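Local coordinates for protein putative glucoamylase (Bacteroides uniformis, PDB 4GL3) that probably hydrolyses glucosidic bonds, as a putative glucoamylase of the six-hairpin glycosidase clan, at residues A41-N46 with A102-G107; H138-K143 with W397-S402; I198-G203 with K218-A223; T252-M257 with L377-G382. One frame throughout, in Å; residues are numbered along the deposited sequence. Where two conformers were deposited one is given.

Contact 1: residues A41-N46 with A102-G107; sequences AHERSN and AHWMNG
The indole N-H of W104 points at the carboxylate of E43, and NE1 donates to OE1 in a nearly straight bond of 3.2 Å (169° at the hydrogen). OE1 lies close to the indole plane, at the ring's edge, whereas the N-H comes to OE1 from above the carboxylate plane, 55° out of it. E43 reaches this position with CG anti to the backbone N (chi1 161°) and a bend at chi2; the bend lays CG along the NE1-CZ2 edge of the indole, 3.9 Å from W104 CZ2. The imidazole of H103 stands nearby, its NE2 4.0 Å from E43 OE1, too far for a bond. With an alanine in place of E43, the W104 N-H would probably lose its acceptor and the indole would be less firmly fixed in rotation. R44, next in the chain, forms a salt bridge with D307. W104 belongs to strand 104-106, the middle strand of a three-stranded antiparallel sheet, flanked by strands 51-53 and 112-113; the loop carrying E43 leads from helix 15-27 to strand 51-53 and bonds through its backbone to A378, at the start of helix 378-393.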
loop_
_atom_site.group_PDB
_atom_site.type_symbol
_atom_site.label_atom_id
_atom_site.label_comp_id
_atom_site.label_asym_id
_atom_site.label_seq_id
_atom_site.Cartn_x
_atom_site.Cartn_y
_atom_site.Cartn_z
ATOM N N ALA A 41 -5.660 7.884 9.581
ATOM C CA ALA A 41 -4.621 8.697 8.962
ATOM C C ALA A 41 -5.218 9.763 8.063
ATOM O O ALA A 41 -6.205 9.527 7.338
ATOM C CB ALA A 41 -3.677 7.794 8.151
ATOM N N HIS A 42 -4.661 10.960 8.135
ATOM C CA HIS A 42 -4.934 11.999 7.155
ATOM C C HIS A 42 -4.420 11.562 5.771
ATOM O O HIS A 42 -3.385 10.883 5.649
ATOM C CB HIS A 42 -4.221 13.306 7.506
ATOM C CG HIS A 42 -4.858 14.092 8.591
ATOM N ND1 HIS A 42 -4.547 13.920 9.924
ATOM C CD2 HIS A 42 -5.749 15.102 8.538
ATOM C CE1 HIS A 42 -5.256 14.767 10.644
ATOM N NE2 HIS A 42 -5.994 15.494 9.826
ATOM N N GLU A 43 -5.112 11.993 4.719
ATOM C CA GLU A 43 -4.659 11.726 3.370
ATOM C C GLU A 43 -3.321 12.411 3.126
ATOM O O GLU A 43 -2.458 11.871 2.426
ATOM C CB GLU A 43 -5.712 12.203 2.329
ATOM C CG GLU A 43 -5.216 12.407 0.876
ATOM C CD GLU A 43 -5.001 11.144 -0.041
ATOM O OE1 GLU A 43 -5.579 9.982 0.144
ATOM O OE2 GLU A 43 -4.206 11.365 -1.032
ATOM N N ARG A 44 -3.179 13.618 3.661
ATOM C CA ARG A 44 -1.938 14.412 3.475
ATOM C C ARG A 44 -1.778 15.412 4.643
ATOM O O ARG A 44 -2.739 15.680 5.362
ATOM C CB ARG A 44 -1.950 15.164 2.123
ATOM C CG ARG A 44 -3.127 16.138 1.981
ATOM C CD ARG A 44 -3.114 16.972 0.702
ATOM N NE ARG A 44 -2.862 16.194 -0.512
ATOM C CZ ARG A 44 -1.745 16.228 -1.258
ATOM N NH1 ARG A 44 -0.683 16.982 -0.927
ATOM N NH2 ARG A 44 -1.685 15.471 -2.349
ATOM N N SER A 45 -0.566 15.948 4.820
ATOM C CA SER A 45 -0.269 16.888 5.855
ATOM C C SER A 45 -0.713 18.299 5.482
ATOM O O SER A 45 -0.717 19.158 6.336
ATOM C CB SER A 45 1.250 16.897 6.112
ATOM O OG SER A 45 1.974 17.222 4.913
ATOM N N ASN A 46 -1.031 18.581 4.225
ATOM C CA ASN A 46 -1.379 19.965 3.842
ATOM C C ASN A 46 -2.757 20.017 3.127
ATOM O O ASN A 46 -2.923 20.696 2.129
ATOM C CB ASN A 46 -0.247 20.597 3.005
ATOM C CG ASN A 46 -0.005 19.871 1.676
ATOM O OD1 ASN A 46 -0.387 18.700 1.501
ATOM N ND2 ASN A 46 0.678 20.562 0.736
ATOM N N ALA A 102 -15.887 4.025 1.988
ATOM C CA ALA A 102 -15.447 5.013 1.017
ATOM C C ALA A 102 -13.905 5.218 1.033
ATOM O O ALA A 102 -13.205 4.759 1.952
ATOM C CB ALA A 102 -16.209 6.340 1.190
ATOM N N HIS A 103 -13.377 5.814 -0.043
ATOM C CA HIS A 103 -11.961 6.184 -0.140
ATOM C C HIS A 103 -11.655 7.178 1.002
ATOM O O HIS A 103 -10.698 6.996 1.745
ATOM C CB HIS A 103 -11.717 6.737 -1.530
ATOM C CG HIS A 103 -10.291 7.090 -1.857
ATOM N ND1 HIS A 103 -9.873 7.279 -3.169
ATOM C CD2 HIS A 103 -9.210 7.338 -1.075
ATOM C CE1 HIS A 103 -8.582 7.603 -3.167
ATOM N NE2 HIS A 103 -8.160 7.654 -1.910
ATOM N N TRP A 104 -12.456 8.233 1.106
ATOM C CA TRP A 104 -12.289 9.258 2.136
ATOM C C TRP A 104 -13.501 9.299 3.063
ATOM O O TRP A 104 -14.624 9.140 2.610
ATOM C CB TRP A 104 -12.157 10.634 1.491
ATOM C CG TRP A 104 -10.833 10.925 0.839
ATOM C CD1 TRP A 104 -9.716 10.192 0.901
ATOM C CD2 TRP A 104 -10.520 12.076 0.059
ATOM N NE1 TRP A 104 -8.700 10.805 0.206
ATOM C CE2 TRP A 104 -9.173 11.965 -0.326
ATOM C CE3 TRP A 104 -11.256 13.195 -0.352
ATOM C CZ2 TRP A 104 -8.521 12.926 -1.107
ATOM C CZ3 TRP A 104 -10.603 14.176 -1.116
ATOM C CH2 TRP A 104 -9.248 14.022 -1.490
HETATM N N MSE A 105 -13.251 9.515 4.346
HETATM C CA MSE A 105 -14.284 9.834 5.328
HETATM C C MSE A 105 -13.804 10.893 6.308
HETATM O O MSE A 105 -12.577 11.180 6.429
HETATM C CB MSE A 105 -14.722 8.582 6.135
HETATM C CG MSE A 105 -13.659 7.919 6.911
HETATM SE SE MSE A 105 -14.307 6.535 8.148
HETATM C CE MSE A 105 -15.190 5.416 6.856
ATOM N N ASN A 106 -14.768 11.507 6.977
ATOM C CA ASN A 106 -14.452 12.489 7.976
ATOM C C ASN A 106 -13.850 11.744 9.168
ATOM O O ASN A 106 -14.485 10.841 9.703
ATOM C CB ASN A 106 -15.696 13.267 8.327
ATOM C CG ASN A 106 -15.456 14.353 9.330
ATOM O OD1 ASN A 106 -14.977 14.100 10.445
ATOM N ND2 ASN A 106 -15.850 15.565 8.983
ATOM N N GLY A 107 -12.634 12.114 9.567
ATOM C CA GLY A 107 -11.914 11.418 10.645
ATOM C C GLY A 107 -12.450 11.645 12.063
ATOM O O GLY A 107 -12.034 10.992 12.984
#

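Contact 2: residues H138-K143 with W397-S402; sequences HQYFTK and WKLFMS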
loop_
_atom_site.group_PDB
_atom_site.type_symbol
_atom_site.label_atom_id
_atom_site.label_comp_id
_atom_site.label_asym_id
_atom_site.label_seq_id
_atom_site.Cartn_x
_atom_site.Cartn_y
_atom_site.Cartn_z
ATOM N N HIS A 138 -5.326 -8.820 13.307
ATOM C CA HIS A 138 -6.009 -9.999 13.874
ATOM C C HIS A 138 -5.021 -11.110 14.288
ATOM O O HIS A 138 -5.186 -11.743 15.299
ATOM C CB HIS A 138 -7.056 -10.572 12.873
ATOM C CG HIS A 138 -7.891 -11.675 13.437
ATOM N ND1 HIS A 138 -7.482 -12.995 13.429
ATOM C CD2 HIS A 138 -9.115 -11.663 14.025
ATOM C CE1 HIS A 138 -8.401 -13.744 14.025
ATOM N NE2 HIS A 138 -9.404 -12.964 14.398
ATOM N N GLN A 139 -3.997 -11.318 13.490
ATOM C CA GLN A 139 -3.007 -12.348 13.744
ATOM C C GLN A 139 -1.931 -11.908 14.711
ATOM O O GLN A 139 -1.185 -12.757 15.205
ATOM C CB GLN A 139 -2.365 -12.809 12.419
ATOM C CG GLN A 139 -3.397 -13.397 11.460
ATOM C CD GLN A 139 -4.095 -14.629 12.020
ATOM O OE1 GLN A 139 -5.245 -14.560 12.484
ATOM N NE2 GLN A 139 -3.380 -15.757 12.037
ATOM N N TYR A 140 -1.837 -10.609 15.001
ATOM C CA TYR A 140 -0.802 -10.102 15.941
ATOM C C TYR A 140 -1.317 -9.952 17.375
ATOM O O TYR A 140 -0.638 -10.334 18.328
ATOM C CB TYR A 140 -0.320 -8.721 15.485
ATOM C CG TYR A 140 0.754 -8.121 16.386
ATOM C CD1 TYR A 140 2.072 -8.595 16.353
ATOM C CD2 TYR A 140 0.458 -7.082 17.257
ATOM C CE1 TYR A 140 3.058 -8.042 17.156
ATOM C CE2 TYR A 140 1.433 -6.535 18.075
ATOM C CZ TYR A 140 2.729 -7.017 18.007
ATOM O OH TYR A 140 3.655 -6.490 18.811
ATOM N N PHE A 141 -2.505 -9.359 17.533
ATOM C CA PHE A 141 -3.102 -9.106 18.874
ATOM C C PHE A 141 -3.810 -10.322 19.462
ATOM O O PHE A 141 -5.040 -10.332 19.590
ATOM C CB PHE A 141 -4.052 -7.905 18.820
ATOM C CG PHE A 141 -3.351 -6.618 18.528
ATOM C CD1 PHE A 141 -2.634 -5.977 19.510
ATOM C CD2 PHE A 141 -3.357 -6.093 17.272
ATOM C CE1 PHE A 141 -1.941 -4.818 19.240
ATOM C CE2 PHE A 141 -2.701 -4.917 16.986
ATOM C CZ PHE A 141 -2.006 -4.269 17.992
ATOM N N THR A 142 -3.005 -11.311 19.854
ATOM C CA THR A 142 -3.472 -12.644 20.221
ATOM C C THR A 142 -3.567 -12.872 21.723
ATOM O O THR A 142 -3.882 -13.967 22.141
ATOM C CB THR A 142 -2.517 -13.720 19.640
ATOM O OG1 THR A 142 -1.217 -13.470 20.140
ATOM C CG2 THR A 142 -2.425 -13.642 18.143
ATOM N N LYS A 143 -3.316 -11.864 22.553
ATOM C CA LYS A 143 -3.380 -12.032 24.011
ATOM C C LYS A 143 -4.814 -12.244 24.478
ATOM O O LYS A 143 -5.743 -11.683 23.912
ATOM C CB LYS A 143 -2.833 -10.798 24.728
ATOM C CG LYS A 143 -1.399 -10.466 24.395
ATOM C CD LYS A 143 -0.831 -9.547 25.450
ATOM C CE LYS A 143 0.678 -9.616 25.474
ATOM N NZ LYS A 143 1.126 -8.950 26.716
ATOM N N TRP A 397 4.427 -9.529 6.630
ATOM C CA TRP A 397 4.290 -10.736 5.821
ATOM C C TRP A 397 3.970 -11.977 6.638
ATOM O O TRP A 397 3.049 -12.700 6.333
ATOM C CB TRP A 397 5.582 -11.021 5.072
ATOM C CG TRP A 397 5.841 -10.122 3.913
ATOM C CD1 TRP A 397 4.927 -9.451 3.159
ATOM C CD2 TRP A 397 7.124 -9.849 3.324
ATOM N NE1 TRP A 397 5.557 -8.734 2.174
ATOM C CE2 TRP A 397 6.906 -8.989 2.231
ATOM C CE3 TRP A 397 8.426 -10.220 3.642
ATOM C CZ2 TRP A 397 7.956 -8.507 1.430
ATOM C CZ3 TRP A 397 9.466 -9.759 2.841
ATOM C CH2 TRP A 397 9.217 -8.906 1.749
ATOM N N LYS A 398 4.707 -12.241 7.691
ATOM C CA LYS A 398 4.404 -13.440 8.490
ATOM C C LYS A 398 3.005 -13.390 9.097
ATOM O O LYS A 398 2.317 -14.396 9.126
ATOM C CB LYS A 398 5.433 -13.676 9.592
ATOM C CG LYS A 398 6.805 -14.084 9.074
ATOM C CD LYS A 398 7.789 -14.332 10.240
ATOM C CE LYS A 398 9.187 -13.810 9.949
ATOM N NZ LYS A 398 9.914 -14.610 8.923
ATOM N N LEU A 399 2.588 -12.230 9.582
ATOM C CA LEU A 399 1.276 -12.117 10.211
ATOM C C LEU A 399 0.160 -12.391 9.185
ATOM O O LEU A 399 -0.717 -13.244 9.403
ATOM C CB LEU A 399 1.123 -10.721 10.856
ATOM C CG LEU A 399 2.018 -10.490 12.067
ATOM C CD1 LEU A 399 2.126 -9.010 12.345
ATOM C CD2 LEU A 399 1.548 -11.294 13.289
ATOM N N PHE A 400 0.186 -11.651 8.074
ATOM C CA PHE A 400 -0.867 -11.729 7.072
ATOM C C PHE A 400 -0.936 -13.138 6.464
ATOM O O PHE A 400 -2.015 -13.699 6.345
ATOM C CB PHE A 400 -0.665 -10.673 5.993
ATOM C CG PHE A 400 -1.733 -10.668 4.935
ATOM C CD1 PHE A 400 -2.918 -9.954 5.133
ATOM C CD2 PHE A 400 -1.548 -11.328 3.724
ATOM C CE1 PHE A 400 -3.900 -9.939 4.171
ATOM C CE2 PHE A 400 -2.544 -11.295 2.750
ATOM C CZ PHE A 400 -3.718 -10.622 2.985
HETATM N N MSE A 401 0.217 -13.702 6.087
HETATM C CA MSE A 401 0.243 -14.993 5.413
HETATM C C MSE A 401 -0.175 -16.125 6.372
HETATM O O MSE A 401 -0.523 -17.228 5.915
HETATM C CB MSE A 401 1.629 -15.285 4.843
HETATM C CG MSE A 401 2.077 -14.331 3.763
HETATM SE SE MSE A 401 0.956 -14.383 2.173
HETATM C CE MSE A 401 1.726 -15.881 1.253
ATOM N N SER A 402 -0.152 -15.863 7.688
ATOM C CA SER A 402 -0.622 -16.837 8.659
ATOM C C SER A 402 -2.140 -16.923 8.746
ATOM O O SER A 402 -2.642 -17.817 9.402
ATOM C CB SER A 402 -0.071 -16.561 10.086
ATOM O OG SER A 402 -0.820 -15.494 10.700
#
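S402 OG is gripped from two directions: it donates to L399 O at 2.6 Å and accepts the amide N-H of Q139, whose NE2 lies 2.9 Å away. The arrangement is a meeting of two helix C-terminal ends, that of helix 124-140 and that of helix 395-401, within a fold of the six-hairpin glycosidase clan whose regular structure is mostly helical. The serine hydroxyl turns back on its own helix because OG sits between the backbone N and the carbonyl carbon (chi1 79°), which brings it back to L399 O, tilted 21° from the carbonyl plane. The Q139 bond is almost straight (168°), and OG lies near the plane of the amide. The other end of that amide is fixed as well: H138 ND1 donates to Q139 OE1 at 2.9 Å, in the planes of both groups, which is consistent with the amide being placed this way round. The methylene CG of Q139 rests against L399 O at 3.4 Å. Beside this polar chain lies a small apolar patch, where L399 crosses the base of the Y140 side chain and also touches I65 of helix 54-69. The phenol of Y140 reaches on to E69, which takes its hydroxyl in a hydrogen bond. L399 CD2 closes the patch, 3.7 Å from Y140 CA and 3.9 Å from Y140 CB.

Contact 3: residues I198-G203 with K218-A223; sequences IVYILG and KGWANA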
loop_
_atom_site.group_PDB
_atom_site.type_symbol
_atom_site.label_atom_id
_atom_site.label_comp_id
_atom_site.label_asym_id
_atom_site.label_seq_id
_atom_site.Cartn_x
_atom_site.Cartn_y
_atom_site.Cartn_z
ATOM N N ILE A 198 -4.523 -7.615 -4.454
ATOM C CA ILE A 198 -5.015 -8.054 -3.154
ATOM C C ILE A 198 -6.541 -8.073 -3.086
ATOM O O ILE A 198 -7.130 -8.824 -2.275
ATOM C CB ILE A 198 -4.431 -7.172 -1.992
ATOM C CG1 ILE A 198 -4.613 -7.828 -0.637
ATOM C CG2 ILE A 198 -5.087 -5.800 -1.925
ATOM C CD1 ILE A 198 -3.630 -8.901 -0.354
ATOM N N VAL A 199 -7.191 -7.248 -3.904
ATOM C CA VAL A 199 -8.628 -7.276 -3.957
ATOM C C VAL A 199 -9.159 -8.654 -4.378
ATOM O O VAL A 199 -10.135 -9.149 -3.803
ATOM C CB VAL A 199 -9.194 -6.170 -4.909
ATOM C CG1 VAL A 199 -10.729 -6.175 -4.857
ATOM C CG2 VAL A 199 -8.620 -4.803 -4.515
ATOM N N TYR A 200 -8.525 -9.263 -5.382
ATOM C CA TYR A 200 -8.932 -10.592 -5.852
ATOM C C TYR A 200 -8.557 -11.679 -4.864
ATOM O O TYR A 200 -9.346 -12.608 -4.656
ATOM C CB TYR A 200 -8.338 -10.911 -7.224
ATOM C CG TYR A 200 -9.054 -10.171 -8.335
ATOM C CD1 TYR A 200 -8.717 -8.841 -8.666
ATOM C CD2 TYR A 200 -10.114 -10.761 -9.024
ATOM C CE1 TYR A 200 -9.417 -8.141 -9.655
ATOM C CE2 TYR A 200 -10.812 -10.060 -10.013
ATOM C CZ TYR A 200 -10.476 -8.762 -10.329
ATOM O OH TYR A 200 -11.184 -8.088 -11.345
ATOM N N ILE A 201 -7.377 -11.560 -4.238
ATOM C CA ILE A 201 -6.964 -12.538 -3.219
ATOM C C ILE A 201 -7.933 -12.520 -2.022
ATOM O O ILE A 201 -8.365 -13.567 -1.591
ATOM C CB ILE A 201 -5.517 -12.292 -2.687
ATOM C CG1 ILE A 201 -4.455 -12.234 -3.797
ATOM C CG2 ILE A 201 -5.139 -13.284 -1.597
ATOM C CD1 ILE A 201 -4.571 -13.267 -4.819
ATOM N N LEU A 202 -8.286 -11.330 -1.507
ATOM C CA LEU A 202 -9.240 -11.251 -0.393
ATOM C C LEU A 202 -10.628 -11.736 -0.839
ATOM O O LEU A 202 -11.315 -12.479 -0.108
ATOM C CB LEU A 202 -9.320 -9.839 0.183
ATOM C CG LEU A 202 -8.039 -9.308 0.890
ATOM C CD1 LEU A 202 -8.155 -7.852 1.328
ATOM C CD2 LEU A 202 -7.701 -10.204 2.061
ATOM N N GLY A 203 -11.049 -11.334 -2.026
ATOM C CA GLY A 203 -12.333 -11.843 -2.583
ATOM C C GLY A 203 -12.375 -13.367 -2.598
ATOM O O GLY A 203 -13.395 -13.971 -2.294
ATOM N N LYS A 218 -10.506 -14.803 -15.544
ATOM C CA LYS A 218 -11.042 -14.023 -16.687
ATOM C C LYS A 218 -11.075 -12.518 -16.492
ATOM O O LYS A 218 -10.973 -11.781 -17.439
ATOM C CB LYS A 218 -12.457 -14.478 -17.010
ATOM C CG LYS A 218 -12.509 -15.900 -17.496
ATOM C CD LYS A 218 -13.958 -16.245 -17.806
ATOM C CE LYS A 218 -14.101 -17.506 -18.626
ATOM N NZ LYS A 218 -14.166 -18.677 -17.699
ATOM N N GLY A 219 -11.229 -12.052 -15.267
ATOM C CA GLY A 219 -11.290 -10.636 -15.019
ATOM C C GLY A 219 -9.933 -10.003 -14.739
ATOM O O GLY A 219 -9.473 -9.150 -15.479
ATOM N N TRP A 220 -9.289 -10.392 -13.646
ATOM C CA TRP A 220 -7.996 -9.841 -13.327
ATOM C C TRP A 220 -6.959 -10.178 -14.388
ATOM O O TRP A 220 -6.231 -9.292 -14.819
ATOM C CB TRP A 220 -7.516 -10.308 -11.960
ATOM C CG TRP A 220 -6.145 -9.943 -11.595
ATOM C CD1 TRP A 220 -5.072 -10.778 -11.604
ATOM C CD2 TRP A 220 -5.656 -8.674 -11.131
ATOM N NE1 TRP A 220 -3.980 -10.141 -11.149
ATOM C CE2 TRP A 220 -4.287 -8.837 -10.877
ATOM C CE3 TRP A 220 -6.227 -7.424 -10.940
ATOM C CZ2 TRP A 220 -3.486 -7.810 -10.412
ATOM C CZ3 TRP A 220 -5.440 -6.398 -10.472
ATOM C CH2 TRP A 220 -4.079 -6.588 -10.220
ATOM N N ALA A 221 -6.909 -11.447 -14.807
ATOM C CA ALA A 221 -5.753 -11.991 -15.542
ATOM C C ALA A 221 -5.853 -11.930 -17.056
ATOM O O ALA A 221 -5.355 -12.810 -17.741
ATOM C CB ALA A 221 -5.474 -13.451 -15.094
ATOM N N ASN A 222 -6.495 -10.923 -17.603
ATOM C CA ASN A 222 -6.647 -10.828 -19.059
ATOM C C ASN A 222 -6.821 -9.353 -19.425
ATOM O O ASN A 222 -7.893 -8.800 -19.237
ATOM C CB ASN A 222 -7.827 -11.676 -19.570
ATOM C CG ASN A 222 -7.815 -11.802 -21.089
ATOM O OD1 ASN A 222 -6.819 -11.508 -21.717
ATOM N ND2 ASN A 222 -8.914 -12.238 -21.676
ATOM N N ALA A 223 -5.744 -8.711 -19.881
ATOM C CA ALA A 223 -5.716 -7.255 -20.135
ATOM C C ALA A 223 -4.462 -6.898 -20.909
ATOM O O ALA A 223 -3.487 -7.638 -20.861
ATOM C CB ALA A 223 -5.800 -6.454 -18.807
#
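The methylene of W220 sits squarely over the face of the Y200 ring: CB lies 3.6 Å from the ring centroid and only 6° off the normal, a well-formed CH-pi contact. From there the indole slants away, so the two aromatic systems meet obliquely, with the phenol and the five-membered ring inclined at 46°. The nearest approach is at the benzo side of the indole, where W220 CE3 comes to 3.5 Å from Y200 CE1. With CG anti to the backbone N (chi1 173°), the indole of W220 passes obliquely by the tyrosine. At the far end of the phenol the hydroxyl lies against the G219-W220 peptide, Y200 OH being 3.8 Å from W220 N and 4.1 Å from G219 C. A second shell holds both rings. The Y200 hydroxyl is hydrogen-bonded to I190 O and M174 N. The indole lies nearly parallel to the rings of H197 and Y216, while F226 meets it at a steep angle. This aromatic cluster packs helix 197-205 against the C-terminal, pi-type turn of helix 213-220, in the putative glucoamylase family region, consistent with the helical framework of the six-hairpin clan.

Contact 4: residues T252-M257 with L377-G382; sequences THYSYM and LAIDQG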
loop_
_atom_site.group_PDB
_atom_site.type_symbol
_atom_site.label_atom_id
_atom_site.label_comp_id
_atom_site.label_asym_id
_atom_site.label_seq_id
_atom_site.Cartn_x
_atom_site.Cartn_y
_atom_site.Cartn_z
ATOM N N THR A 252 4.354 -2.437 -6.858
ATOM C CA THR A 252 5.072 -3.529 -6.130
ATOM C C THR A 252 4.963 -3.403 -4.610
ATOM O O THR A 252 5.559 -4.201 -3.883
ATOM C CB THR A 252 6.561 -3.575 -6.520
ATOM O OG1 THR A 252 7.232 -2.419 -5.976
ATOM C CG2 THR A 252 6.687 -3.633 -8.054
ATOM N N HIS A 253 4.188 -2.416 -4.128
ATOM C CA HIS A 253 4.085 -2.137 -2.714
ATOM C C HIS A 253 2.699 -2.416 -2.104
ATOM O O HIS A 253 2.610 -3.061 -1.101
ATOM C CB HIS A 253 4.458 -0.673 -2.386
ATOM C CG HIS A 253 5.784 -0.266 -2.907
ATOM N ND1 HIS A 253 6.058 1.032 -3.269
ATOM C CD2 HIS A 253 6.881 -0.999 -3.216
ATOM C CE1 HIS A 253 7.292 1.085 -3.754
ATOM N NE2 HIS A 253 7.820 -0.128 -3.718
ATOM N N TYR A 254 1.626 -1.860 -2.642
ATOM C CA TYR A 254 0.389 -1.800 -1.829
ATOM C C TYR A 254 -0.259 -3.164 -1.466
ATOM O O TYR A 254 -0.739 -3.341 -0.356
ATOM C CB TYR A 254 -0.674 -0.876 -2.459
ATOM C CG TYR A 254 -0.398 0.602 -2.526
ATOM C CD1 TYR A 254 0.788 1.152 -2.077
ATOM C CD2 TYR A 254 -1.361 1.467 -3.061
ATOM C CE1 TYR A 254 1.032 2.517 -2.186
ATOM C CE2 TYR A 254 -1.135 2.816 -3.164
ATOM C CZ TYR A 254 0.066 3.351 -2.719
ATOM O OH TYR A 254 0.321 4.718 -2.848
ATOM N N SER A 255 -0.308 -4.083 -2.416
ATOM C CA SER A 255 -0.832 -5.431 -2.201
ATOM C C SER A 255 0.182 -6.363 -1.531
ATOM O O SER A 255 -0.223 -7.415 -1.050
ATOM C CB SER A 255 -1.297 -6.071 -3.559
ATOM O OG SER A 255 -2.423 -5.401 -4.136
ATOM N N TYR A 256 1.459 -5.952 -1.448
ATOM C CA TYR A 256 2.582 -6.816 -1.020
ATOM C C TYR A 256 3.188 -6.366 0.311
ATOM O O TYR A 256 4.347 -6.634 0.678
ATOM C CB TYR A 256 3.624 -6.907 -2.135
ATOM C CG TYR A 256 2.932 -7.281 -3.411
ATOM C CD1 TYR A 256 2.412 -8.570 -3.590
ATOM C CD2 TYR A 256 2.697 -6.336 -4.405
ATOM C CE1 TYR A 256 1.730 -8.925 -4.750
ATOM C CE2 TYR A 256 2.002 -6.668 -5.562
ATOM C CZ TYR A 256 1.499 -7.952 -5.723
ATOM O OH TYR A 256 0.801 -8.271 -6.862
HETATM N N MSE A 257 2.359 -5.684 1.046
HETATM C CA MSE A 257 2.643 -5.275 2.409
HETATM C C MSE A 257 2.385 -6.466 3.346
HETATM O O MSE A 257 3.192 -6.801 4.213
HETATM C CB MSE A 257 1.718 -4.105 2.751
HETATM C CG MSE A 257 2.417 -3.058 3.450
HETATM SE SE MSE A 257 2.967 -1.547 2.377
HETATM C CE MSE A 257 2.285 -0.356 3.806
ATOM N N LEU A 377 2.210 12.346 2.411
ATOM C CA LEU A 377 0.979 11.622 2.085
ATOM C C LEU A 377 0.965 10.272 2.790
ATOM O O LEU A 377 1.963 9.540 2.767
ATOM C CB LEU A 377 0.885 11.397 0.572
ATOM C CG LEU A 377 0.329 12.512 -0.310
ATOM C CD1 LEU A 377 1.072 13.819 -0.112
ATOM C CD2 LEU A 377 0.378 12.072 -1.800
ATOM N N ALA A 378 -0.180 9.916 3.379
ATOM C CA ALA A 378 -0.337 8.585 4.001
ATOM C C ALA A 378 0.108 7.458 3.091
ATOM O O ALA A 378 0.758 6.500 3.540
ATOM C CB ALA A 378 -1.792 8.315 4.417
ATOM N N ILE A 379 -0.335 7.487 1.840
ATOM C CA ILE A 379 -0.112 6.319 0.972
ATOM C C ILE A 379 1.353 6.197 0.495
ATOM O O ILE A 379 1.736 5.162 0.029
ATOM C CB ILE A 379 -1.096 6.256 -0.243
ATOM C CG1 ILE A 379 -0.919 7.479 -1.151
ATOM C CG2 ILE A 379 -2.562 6.051 0.251
ATOM C CD1 ILE A 379 -1.923 7.600 -2.325
ATOM N N ASP A 380 2.141 7.256 0.616
ATOM C CA ASP A 380 3.592 7.223 0.327
ATOM C C ASP A 380 4.431 6.915 1.606
ATOM O O ASP A 380 5.425 6.179 1.545
ATOM C CB ASP A 380 3.994 8.546 -0.323
ATOM C CG ASP A 380 3.329 8.751 -1.752
ATOM O OD1 ASP A 380 2.899 7.769 -2.385
ATOM O OD2 ASP A 380 3.302 9.901 -2.269
ATOM N N GLN A 381 3.982 7.408 2.767
ATOM C CA GLN A 381 4.675 7.188 4.036
ATOM C C GLN A 381 4.490 5.768 4.599
ATOM O O GLN A 381 5.417 5.182 5.147
ATOM C CB GLN A 381 4.251 8.230 5.082
ATOM C CG GLN A 381 4.654 9.677 4.761
ATOM C CD GLN A 381 6.127 9.875 4.397
ATOM O OE1 GLN A 381 6.563 9.626 3.252
ATOM N NE2 GLN A 381 6.850 10.452 5.294
ATOM N N GLY A 382 3.291 5.207 4.460
ATOM C CA GLY A 382 3.015 3.915 5.021
ATOM C C GLY A 382 3.960 2.825 4.549
ATOM O O GLY A 382 4.509 2.071 5.377
HETATM O O HOH W 1 3.022 5.161 -2.973
#
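Water mediates the clearest polar link here: Y254 OH and D380 OD1 are each 2.7 Å from water 1, which donates to the carboxylate. The two side chains themselves remain apart, with Y254 OH 4.0 Å from D380 OD1, so the water spans the interval. The phenol end also comes near the helix backbone, Y254 OH lying 3.2 Å from I379 O. Apolar contact accompanies this, the phenol crossing the root of the I379 side chain with Y254 CZ 4.0 Å from I379 CB. The ring arrives there with CG anti to the carbonyl carbon (chi1 -67°), its body packed among F59, F250 and P383. M257, a selenomethionine of the loop, reaches the helix one turn further on, at G382; it is modelled in two conformers, so this contact is less certain, and it also packs on F59, M62 and V386. A phenylalanine in place of Y254 would probably leave water 1 without one of its partners and the carboxylate of D380 less firmly tied to the loop. The loop and the helix start are thus probably coupled through a buried water between a hydroxyl and a carboxylate, not by direct contact of those two groups.

Contact 4 lies near the middle of the chain, its centre about 3 Å from the chain centre, and each of the other three touches it. Contact 1, centred about 15 Å away, joins it through E43 O and A378 N, 3.1 Å apart in a probable hydrogen bond. Contact 2 meets it where W397 NE1 approaches Y256 O at 2.8 Å, and contact 3 where I198 N approaches S255 OG at 3.1 Å, each a probable hydrogen bond. Contacts 2 and 3 pack through F400 on I198 and L202, whereas contacts 1 and 3 remain about 12 Å apart at their nearest atoms. A Tris molecule, probably from the crystallisation liquor, lies about 4 Å from the I379 side chain and may mark a pocket beside contact 4.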